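Local coordinates for type II restriction enzyme MspI (Moraxella sp., PDB 1SA3), which recognises the double-stranded DNA sequence 5'-CCGG-3' and cuts it after the first C, leaving 5'-phosphate ends, at residues T3-K8 against P57-I62; D202-F207 against K220-Y225. One frame throughout, in Å; residues are numbered along the deposited sequence.

Contact 1: residues T3-K8 against P57-I62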
ATOM      1  N   THR E   3      14.025  17.345  -7.920  1.00 29.28           N
ATOM      2  CA  THR E   3      14.777  18.073  -6.918  1.00 25.46           C
ATOM      3  C   THR E   3      16.196  17.561  -6.906  1.00 23.94           C
ATOM      4  O   THR E   3      16.540  16.631  -7.637  1.00 24.19           O
ATOM      5  CB  THR E   3      14.191  17.833  -5.542  1.00 23.90           C
ATOM      6  OG1 THR E   3      14.292  16.436  -5.242  1.00 21.29           O
ATOM      7  CG2 THR E   3      12.741  18.253  -5.509  1.00 21.08           C
ATOM      8  N   GLU E   4      17.015  18.170  -6.057  1.00 24.27           N
ATOM      9  CA  GLU E   4      18.405  17.779  -5.922  1.00 23.76           C
ATOM     10  C   GLU E   4      18.488  16.296  -5.563  1.00 24.31           C
ATOM     11  O   GLU E   4      19.255  15.547  -6.163  1.00 22.70           O
ATOM     12  CB  GLU E   4      19.079  18.617  -4.833  1.00 23.43           C
ATOM     13  CG  GLU E   4      20.587  18.455  -4.768  1.00 32.12           C
ATOM     14  CD  GLU E   4      21.211  19.183  -3.582  1.00 38.14           C
ATOM     15  OE1 GLU E   4      22.438  19.418  -3.613  1.00 43.05           O
ATOM     16  OE2 GLU E   4      20.487  19.506  -2.616  1.00 36.36           O
ATOM     17  N   LEU E   5      17.697  15.871  -4.580  1.00 22.38           N
ATOM     18  CA  LEU E   5      17.707  14.475  -4.158  1.00 19.90           C
ATOM     19  C   LEU E   5      17.172  13.540  -5.235  1.00 17.26           C
ATOM     20  O   LEU E   5      17.789  12.521  -5.530  1.00 21.91           O
ATOM     21  CB  LEU E   5      16.884  14.291  -2.878  1.00 19.74           C
ATOM     22  CG  LEU E   5      16.779  12.859  -2.340  1.00 20.47           C
ATOM     23  CD1 LEU E   5      18.167  12.299  -2.037  1.00 20.25           C
ATOM     24  CD2 LEU E   5      15.910  12.852  -1.087  1.00 20.07           C
ATOM     25  N   LEU E   6      16.028  13.876  -5.822  1.00 19.74           N
ATOM     26  CA  LEU E   6      15.452  13.009  -6.848  1.00 21.82           C
ATOM     27  C   LEU E   6      16.348  12.940  -8.071  1.00 24.07           C
ATOM     28  O   LEU E   6      16.465  11.893  -8.702  1.00 23.59           O
ATOM     29  CB  LEU E   6      14.064  13.486  -7.269  1.00 20.37           C
ATOM     30  CG  LEU E   6      12.849  12.818  -6.619  1.00 24.81           C
ATOM     31  CD1 LEU E   6      11.604  13.194  -7.424  1.00 21.00           C
ATOM     32  CD2 LEU E   6      13.017  11.286  -6.595  1.00 22.10           C
ATOM     33  N   SER E   7      16.978  14.061  -8.412  1.00 25.27           N
ATOM     34  CA  SER E   7      17.863  14.082  -9.569  1.00 26.02           C
ATOM     35  C   SER E   7      18.987  13.089  -9.323  1.00 24.32           C
ATOM     36  O   SER E   7      19.396  12.359 -10.223  1.00 27.68           O
ATOM     37  CB  SER E   7      18.438  15.483  -9.786  1.00 24.82           C
ATOM     38  OG  SER E   7      19.323  15.482 -10.898  1.00 32.28           O
ATOM     39  N   LYS E   8      19.474  13.055  -8.089  1.00 24.32           N
ATOM     40  CA  LYS E   8      20.541  12.134  -7.727  1.00 25.98           C
ATOM     41  C   LYS E   8      20.079  10.689  -7.840  1.00 25.72           C
ATOM     42  O   LYS E   8      20.788   9.844  -8.391  1.00 26.21           O
ATOM     43  CB  LYS E   8      21.021  12.402  -6.300  1.00 27.14           C
ATOM     44  CG  LYS E   8      21.954  11.327  -5.764  1.00 30.41           C
ATOM     45  CD  LYS E   8      22.323  11.584  -4.306  1.00 33.89           C
ATOM     46  CE  LYS E   8      22.789  10.309  -3.619  1.00 34.88           C
ATOM     47  NZ  LYS E   8      23.978   9.720  -4.282  1.00 39.72           N
ATOM     48  N   PRO E  57      10.901  22.251  -0.657  1.00 22.54           N
ATOM     49  CA  PRO E  57       9.439  22.185  -0.711  1.00 22.80           C
ATOM     50  C   PRO E  57       8.832  20.818  -1.016  1.00 21.51           C
ATOM     51  O   PRO E  57       7.791  20.463  -0.459  1.00 18.36           O
ATOM     52  CB  PRO E  57       9.090  23.215  -1.783  1.00 26.75           C
ATOM     53  CG  PRO E  57      10.210  24.192  -1.686  1.00 28.79           C
ATOM     54  CD  PRO E  57      11.400  23.291  -1.570  1.00 25.09           C
ATOM     55  N   GLN E  58       9.469  20.055  -1.898  1.00 18.44           N
ATOM     56  CA  GLN E  58       8.933  18.744  -2.247  1.00 20.15           C
ATOM     57  C   GLN E  58       9.182  17.728  -1.141  1.00 18.64           C
ATOM     58  O   GLN E  58       8.253  17.057  -0.698  1.00 19.36           O
ATOM     59  CB  GLN E  58       9.521  18.258  -3.579  1.00 20.43           C
ATOM     60  CG  GLN E  58       8.975  16.906  -4.057  1.00 20.55           C
ATOM     61  CD  GLN E  58       9.193  16.684  -5.543  1.00 21.56           C
ATOM     62  OE1 GLN E  58       8.641  17.404  -6.374  1.00 21.95           O
ATOM     63  NE2 GLN E  58      10.003  15.691  -5.885  1.00 15.97           N
ATOM     64  N   GLU E  59      10.421  17.617  -0.679  1.00 16.94           N
ATOM     65  CA  GLU E  59      10.706  16.665   0.385  1.00 18.56           C
ATOM     66  C   GLU E  59      10.000  17.070   1.677  1.00 18.47           C
ATOM     67  O   GLU E  59       9.694  16.223   2.516  1.00 18.63           O
ATOM     68  CB  GLU E  59      12.215  16.535   0.611  1.00 17.63           C
ATOM     69  CG  GLU E  59      12.924  15.727  -0.478  1.00 20.38           C
ATOM     70  CD  GLU E  59      13.170  16.520  -1.760  1.00 27.49           C
ATOM     71  OE1 GLU E  59      13.222  15.902  -2.846  1.00 26.72           O
ATOM     72  OE2 GLU E  59      13.327  17.756  -1.685  1.00 28.97           O
ATOM     73  N   LYS E  60       9.740  18.365   1.842  1.00 19.45           N
ATOM     74  CA  LYS E  60       9.043  18.826   3.040  1.00 20.40           C
ATOM     75  C   LYS E  60       7.600  18.334   2.971  1.00 19.70           C
ATOM     76  O   LYS E  60       7.037  17.901   3.977  1.00 19.60           O
ATOM     77  CB  LYS E  60       9.046  20.352   3.154  1.00 19.87           C
ATOM     78  CG  LYS E  60       8.394  20.830   4.454  1.00 20.53           C
ATOM     79  CD  LYS E  60       8.205  22.343   4.524  1.00 19.86           C
ATOM     80  CE  LYS E  60       7.555  22.736   5.858  1.00 21.49           C
ATOM     81  NZ  LYS E  60       7.154  24.162   5.926  1.00 23.26           N
ATOM     82  N   ASP E  61       7.004  18.398   1.782  1.00 20.43           N
ATOM     83  CA  ASP E  61       5.627  17.936   1.606  1.00 19.14           C
ATOM     84  C   ASP E  61       5.546  16.442   1.905  1.00 18.45           C
ATOM     85  O   ASP E  61       4.631  15.989   2.581  1.00 16.64           O
ATOM     86  CB  ASP E  61       5.137  18.191   0.174  1.00 19.12           C
ATOM     87  CG  ASP E  61       3.717  17.682  -0.059  1.00 21.83           C
ATOM     88  OD1 ASP E  61       2.800  18.088   0.690  1.00 20.39           O
ATOM     89  OD2 ASP E  61       3.503  16.871  -0.993  1.00 19.95           O
ATOM     90  N   ILE E  62       6.513  15.687   1.397  1.00 15.65           N
ATOM     91  CA  ILE E  62       6.562  14.239   1.605  1.00 14.22           C
ATOM     92  C   ILE E  62       6.764  13.898   3.082  1.00 18.32           C
ATOM     93  O   ILE E  62       5.989  13.125   3.662  1.00 16.62           O
ATOM     94  CB  ILE E  62       7.699  13.618   0.764  1.00 15.26           C
ATOM     95  CG1 ILE E  62       7.391  13.827  -0.726  1.00 16.18           C
ATOM     96  CG2 ILE E  62       7.868  12.132   1.111  1.00 15.63           C
ATOM     97  CD1 ILE E  62       8.574  13.509  -1.665  1.00 14.64           C
TER
HETATM   98  O   HOH W   1      16.009  17.842  -2.851  1.00 20.73           O
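Thr3 and Gln58 bring the starts of two helices side by side, their CA atoms 7.5 Å apart, where helix 4-12 meets helix 57-69 in this nuclease of the PD-(D/E)XK class. Thr3 is the N-cap of the first helix, and its hydroxyl works in both directions. It accepts from the backbone of its own first turn, where Leu6 N gives Thr3 OG1 a nearly straight bond (N-H...O 170°), and donates across the contact to Glu59, with OG1 and OE1 2.7 Å apart. Glu59 OE1 receives that bond on its syn lone pair, the side of its other oxygen, and also pairs with Tyr37 OH from helix 23-41. The Glu59 chain bends at chi2 (79°), and its carboxylate and the Thr3 side chain approach from opposite directions. Its second oxygen serves the same helix start through water 1: the water donates to Glu59 OE2 at 2.9 Å and accepts from Leu5 N at 3.1 Å. A buried carboxylate thus lies before the N-terminus of helix 4-12, where the helix dipole and the amide hydrogens would be expected to favour its negative charge.

Beside this polar patch, the methyl of Thr3 rests on the aliphatic part of Gln58, CG2 to CB at 3.8 Å. Gln58 reaches out in an extended chain, its amide held by Tyr37 OH at NE2 and by Met1 N at OE1. Leu6 crosses that side chain at about a right angle and packs tightly against the amide nitrogen, with CD1 just 3.3 Å from Gln58 NE2.

Contact 2: residues D202-F207 against K220-Y225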
ATOM      1  N   ASP E 202       2.129  -0.132   8.545  1.00 12.23           N
ATOM      2  CA  ASP E 202       1.286   0.811   9.272  1.00 12.59           C
ATOM      3  C   ASP E 202       0.871   1.987   8.396  1.00 14.60           C
ATOM      4  O   ASP E 202      -0.129   2.658   8.669  1.00 10.92           O
ATOM      5  CB  ASP E 202       2.019   1.368  10.500  1.00 15.87           C
ATOM      6  CG  ASP E 202       2.102   0.368  11.634  1.00 17.87           C
ATOM      7  OD1 ASP E 202       1.351  -0.630  11.598  1.00 17.92           O
ATOM      8  OD2 ASP E 202       2.909   0.587  12.563  1.00 16.97           O
ATOM      9  N   LEU E 203       1.654   2.240   7.351  1.00 12.54           N
ATOM     10  CA  LEU E 203       1.381   3.337   6.436  1.00 15.50           C
ATOM     11  C   LEU E 203       1.479   2.853   4.999  1.00 12.32           C
ATOM     12  O   LEU E 203       2.334   2.036   4.672  1.00 13.31           O
ATOM     13  CB  LEU E 203       2.400   4.467   6.623  1.00 15.44           C
ATOM     14  CG  LEU E 203       2.463   5.257   7.929  1.00 16.20           C
ATOM     15  CD1 LEU E 203       3.571   6.307   7.807  1.00 14.00           C
ATOM     16  CD2 LEU E 203       1.125   5.931   8.201  1.00 14.20           C
ATOM     17  N   LEU E 204       0.597   3.362   4.148  1.00 12.88           N
ATOM     18  CA  LEU E 204       0.605   3.013   2.735  1.00  9.63           C
ATOM     19  C   LEU E 204       1.012   4.293   2.004  1.00 12.80           C
ATOM     20  O   LEU E 204       0.290   5.304   2.030  1.00 14.45           O
ATOM     21  CB  LEU E 204      -0.788   2.566   2.279  1.00 12.46           C
ATOM     22  CG  LEU E 204      -1.438   1.481   3.148  1.00 10.28           C
ATOM     23  CD1 LEU E 204      -2.818   1.139   2.592  1.00 12.93           C
ATOM     24  CD2 LEU E 204      -0.533   0.229   3.187  1.00  9.85           C
ATOM     25  N   ILE E 205       2.182   4.244   1.382  1.00  9.19           N
ATOM     26  CA  ILE E 205       2.738   5.377   0.654  1.00 12.75           C
ATOM     27  C   ILE E 205       2.540   5.126  -0.831  1.00 11.05           C
ATOM     28  O   ILE E 205       2.967   4.103  -1.350  1.00 12.86           O
ATOM     29  CB  ILE E 205       4.254   5.525   0.955  1.00 13.67           C
ATOM     30  CG1 ILE E 205       4.456   5.761   2.453  1.00 13.94           C
ATOM     31  CG2 ILE E 205       4.857   6.672   0.144  1.00 12.83           C
ATOM     32  CD1 ILE E 205       5.919   5.882   2.874  1.00 13.18           C
ATOM     33  N   ARG E 206       1.879   6.060  -1.504  1.00 15.02           N
ATOM     34  CA  ARG E 206       1.616   5.932  -2.931  1.00 14.45           C
ATOM     35  C   ARG E 206       2.137   7.130  -3.716  1.00 16.26           C
ATOM     36  O   ARG E 206       1.597   8.233  -3.611  1.00 15.32           O
ATOM     37  CB  ARG E 206       0.113   5.792  -3.185  1.00 15.31           C
ATOM     38  CG  ARG E 206      -0.541   4.596  -2.513  1.00 17.79           C
ATOM     39  CD  ARG E 206      -0.024   3.281  -3.071  1.00 21.03           C
ATOM     40  NE  ARG E 206      -0.712   2.140  -2.474  1.00 25.41           N
ATOM     41  CZ  ARG E 206      -2.009   1.888  -2.622  1.00 28.96           C
ATOM     42  NH1 ARG E 206      -2.766   2.696  -3.352  1.00 32.66           N
ATOM     43  NH2 ARG E 206      -2.553   0.833  -2.034  1.00 32.90           N
ATOM     44  N   PHE E 207       3.190   6.909  -4.494  1.00 16.10           N
ATOM     45  CA  PHE E 207       3.762   7.962  -5.327  1.00 13.73           C
ATOM     46  C   PHE E 207       3.051   7.949  -6.670  1.00 16.72           C
ATOM     47  O   PHE E 207       2.918   6.895  -7.302  1.00 17.29           O
ATOM     48  CB  PHE E 207       5.250   7.720  -5.579  1.00 12.19           C
ATOM     49  CG  PHE E 207       6.127   8.067  -4.425  1.00 12.35           C
ATOM     50  CD1 PHE E 207       6.603   7.077  -3.577  1.00 10.31           C
ATOM     51  CD2 PHE E 207       6.488   9.385  -4.187  1.00 12.80           C
ATOM     52  CE1 PHE E 207       7.433   7.404  -2.499  1.00 14.44           C
ATOM     53  CE2 PHE E 207       7.314   9.722  -3.121  1.00 13.48           C
ATOM     54  CZ  PHE E 207       7.786   8.727  -2.275  1.00 14.83           C
ATOM     55  N   LYS E 220      -1.187   7.347   3.758  1.00 12.34           N
ATOM     56  CA  LYS E 220      -2.304   7.080   4.657  1.00 14.20           C
ATOM     57  C   LYS E 220      -2.002   6.029   5.719  1.00 15.37           C
ATOM     58  O   LYS E 220      -1.364   5.026   5.414  1.00 12.40           O
ATOM     59  CB  LYS E 220      -3.494   6.580   3.840  1.00 15.52           C
ATOM     60  CG  LYS E 220      -4.067   7.571   2.842  1.00 21.77           C
ATOM     61  CD  LYS E 220      -5.048   8.531   3.493  1.00 25.87           C
ATOM     62  CE  LYS E 220      -5.784   9.349   2.434  1.00 28.81           C
ATOM     63  NZ  LYS E 220      -6.857  10.218   3.007  1.00 25.50           N
ATOM     64  N   ASN E 221      -2.436   6.257   6.963  1.00 12.80           N
ATOM     65  CA  ASN E 221      -2.272   5.215   7.976  1.00 14.16           C
ATOM     66  C   ASN E 221      -3.393   4.214   7.629  1.00 14.36           C
ATOM     67  O   ASN E 221      -4.313   4.545   6.861  1.00 13.89           O
ATOM     68  CB  ASN E 221      -2.427   5.764   9.414  1.00 13.52           C
ATOM     69  CG  ASN E 221      -3.748   6.493   9.644  1.00 14.50           C
ATOM     70  OD1 ASN E 221      -4.826   5.946   9.417  1.00 15.66           O
ATOM     71  ND2 ASN E 221      -3.660   7.732  10.110  1.00 14.39           N
ATOM     72  N   ILE E 222      -3.334   3.005   8.177  1.00 12.69           N
ATOM     73  CA  ILE E 222      -4.331   1.997   7.836  1.00 16.59           C
ATOM     74  C   ILE E 222      -5.765   2.393   8.176  1.00 16.82           C
ATOM     75  O   ILE E 222      -6.669   2.175   7.370  1.00 16.75           O
ATOM     76  CB  ILE E 222      -3.993   0.633   8.481  1.00 15.70           C
ATOM     77  CG1 ILE E 222      -2.560   0.228   8.116  1.00 12.94           C
ATOM     78  CG2 ILE E 222      -4.950  -0.440   7.980  1.00 16.17           C
ATOM     79  CD1 ILE E 222      -2.276   0.216   6.610  1.00 16.35           C
ATOM     80  N   ASP E 223      -5.983   2.973   9.355  1.00 18.10           N
ATOM     81  CA  ASP E 223      -7.336   3.385   9.735  1.00 19.02           C
ATOM     82  C   ASP E 223      -7.964   4.287   8.680  1.00 19.34           C
ATOM     83  O   ASP E 223      -9.088   4.045   8.242  1.00 18.60           O
ATOM     84  CB  ASP E 223      -7.336   4.119  11.084  1.00 22.83           C
ATOM     85  CG  ASP E 223      -7.219   3.176  12.268  1.00 25.36           C
ATOM     86  OD1 ASP E 223      -7.222   1.942  12.064  1.00 26.30           O
ATOM     87  OD2 ASP E 223      -7.126   3.678  13.407  1.00 28.03           O
ATOM     88  N   ASP E 224      -7.236   5.325   8.267  1.00 17.57           N
ATOM     89  CA  ASP E 224      -7.754   6.258   7.272  1.00 16.26           C
ATOM     90  C   ASP E 224      -7.962   5.623   5.909  1.00 18.65           C
ATOM     91  O   ASP E 224      -8.944   5.925   5.216  1.00 17.83           O
ATOM     92  CB  ASP E 224      -6.833   7.469   7.137  1.00 18.78           C
ATOM     93  CG  ASP E 224      -6.812   8.321   8.387  1.00 20.28           C
ATOM     94  OD1 ASP E 224      -7.670   8.111   9.265  1.00 23.17           O
ATOM     95  OD2 ASP E 224      -5.945   9.205   8.496  1.00 19.72           O
ATOM     96  N   TYR E 225      -7.047   4.745   5.512  1.00 13.95           N
ATOM     97  CA  TYR E 225      -7.181   4.087   4.220  1.00 14.61           C
ATOM     98  C   TYR E 225      -8.483   3.285   4.213  1.00 15.68           C
ATOM     99  O   TYR E 225      -9.258   3.342   3.255  1.00 17.70           O
ATOM    100  CB  TYR E 225      -6.002   3.143   3.970  1.00 13.91           C
ATOM    101  CG  TYR E 225      -6.116   2.371   2.673  1.00 11.61           C
ATOM    102  CD1 TYR E 225      -5.754   2.953   1.452  1.00 13.42           C
ATOM    103  CD2 TYR E 225      -6.601   1.059   2.661  1.00 15.83           C
ATOM    104  CE1 TYR E 225      -5.866   2.247   0.253  1.00 14.78           C
ATOM    105  CE2 TYR E 225      -6.716   0.346   1.466  1.00 14.49           C
ATOM    106  CZ  TYR E 225      -6.348   0.944   0.268  1.00 13.93           C
ATOM    107  OH  TYR E 225      -6.446   0.233  -0.913  1.00 14.59           O
TER
HETATM  108  O   HOH W   2      -1.401   2.688  10.874  1.00 17.03           O
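With chi1 at -51°, Leu204 places CG beside its backbone N, while Tyr225 (chi1 177°) swings its ring anti to its own N, and the two side chains meet at about a right angle. Leu204 CD1 sits over one ring face, 3.6 Å from the Tyr225 centroid, in a CH-pi contact displaced toward the rim. Ile222 closes on the same leucine, its CD1 lying 3.8 Å from Leu204 CG. Further along the strand, Arg206 and the Tyr225 hydroxyl converge on the C-terminal carboxylate of Gly262, the first by a salt bridge, the second by a hydrogen bond.

This is the open end of the beta hairpin formed by strands 203-210 and 213-221, just where the second strand runs into helix 222-234. Leu204 and Lys220 form an antiparallel hydrogen-bonded pair: Leu204 N to Lys220 O is 2.9 Å, and Lys220 N to Leu204 O is 3.1 Å. Next to it, Leu203 and Asn221 are a non-hydrogen-bonded pair, and Leu203 CD2 touches Asn221 CA at 3.5 Å. Asn221 is also the N-cap of the helix: its OD1 accepts a nearly straight bond from Asp224 N at 2.7 Å. At the strand-helix junction, Ile222 N gives a weak bond to Asp202 O, 3.3 Å away.

In the fold
Helix 57-69 ties the two contacts together, although their centres are 20 Å apart. Contact 1 holds its first turn; further on, its Leu66 packs on Leu203 and Ile205, and Ala69 O accepts from Asn221 ND2. The contacts also touch directly, Ile62 CD1 lying 4.2 Å from Phe207 CE2. Neither includes a ligand of the sodium site, formed by Glu35, Asp84 and Asp99. Glu35 nevertheless shares helix 23-41 with Tyr37, which bonds to Gln58 and Glu59 of contact 1, while the Leu204 side chain in contact 2 is about 13 Å from the ion. The nearest atom to the bound DNA is about 14 Å away in contact 1 and about 7 Å in contact 2.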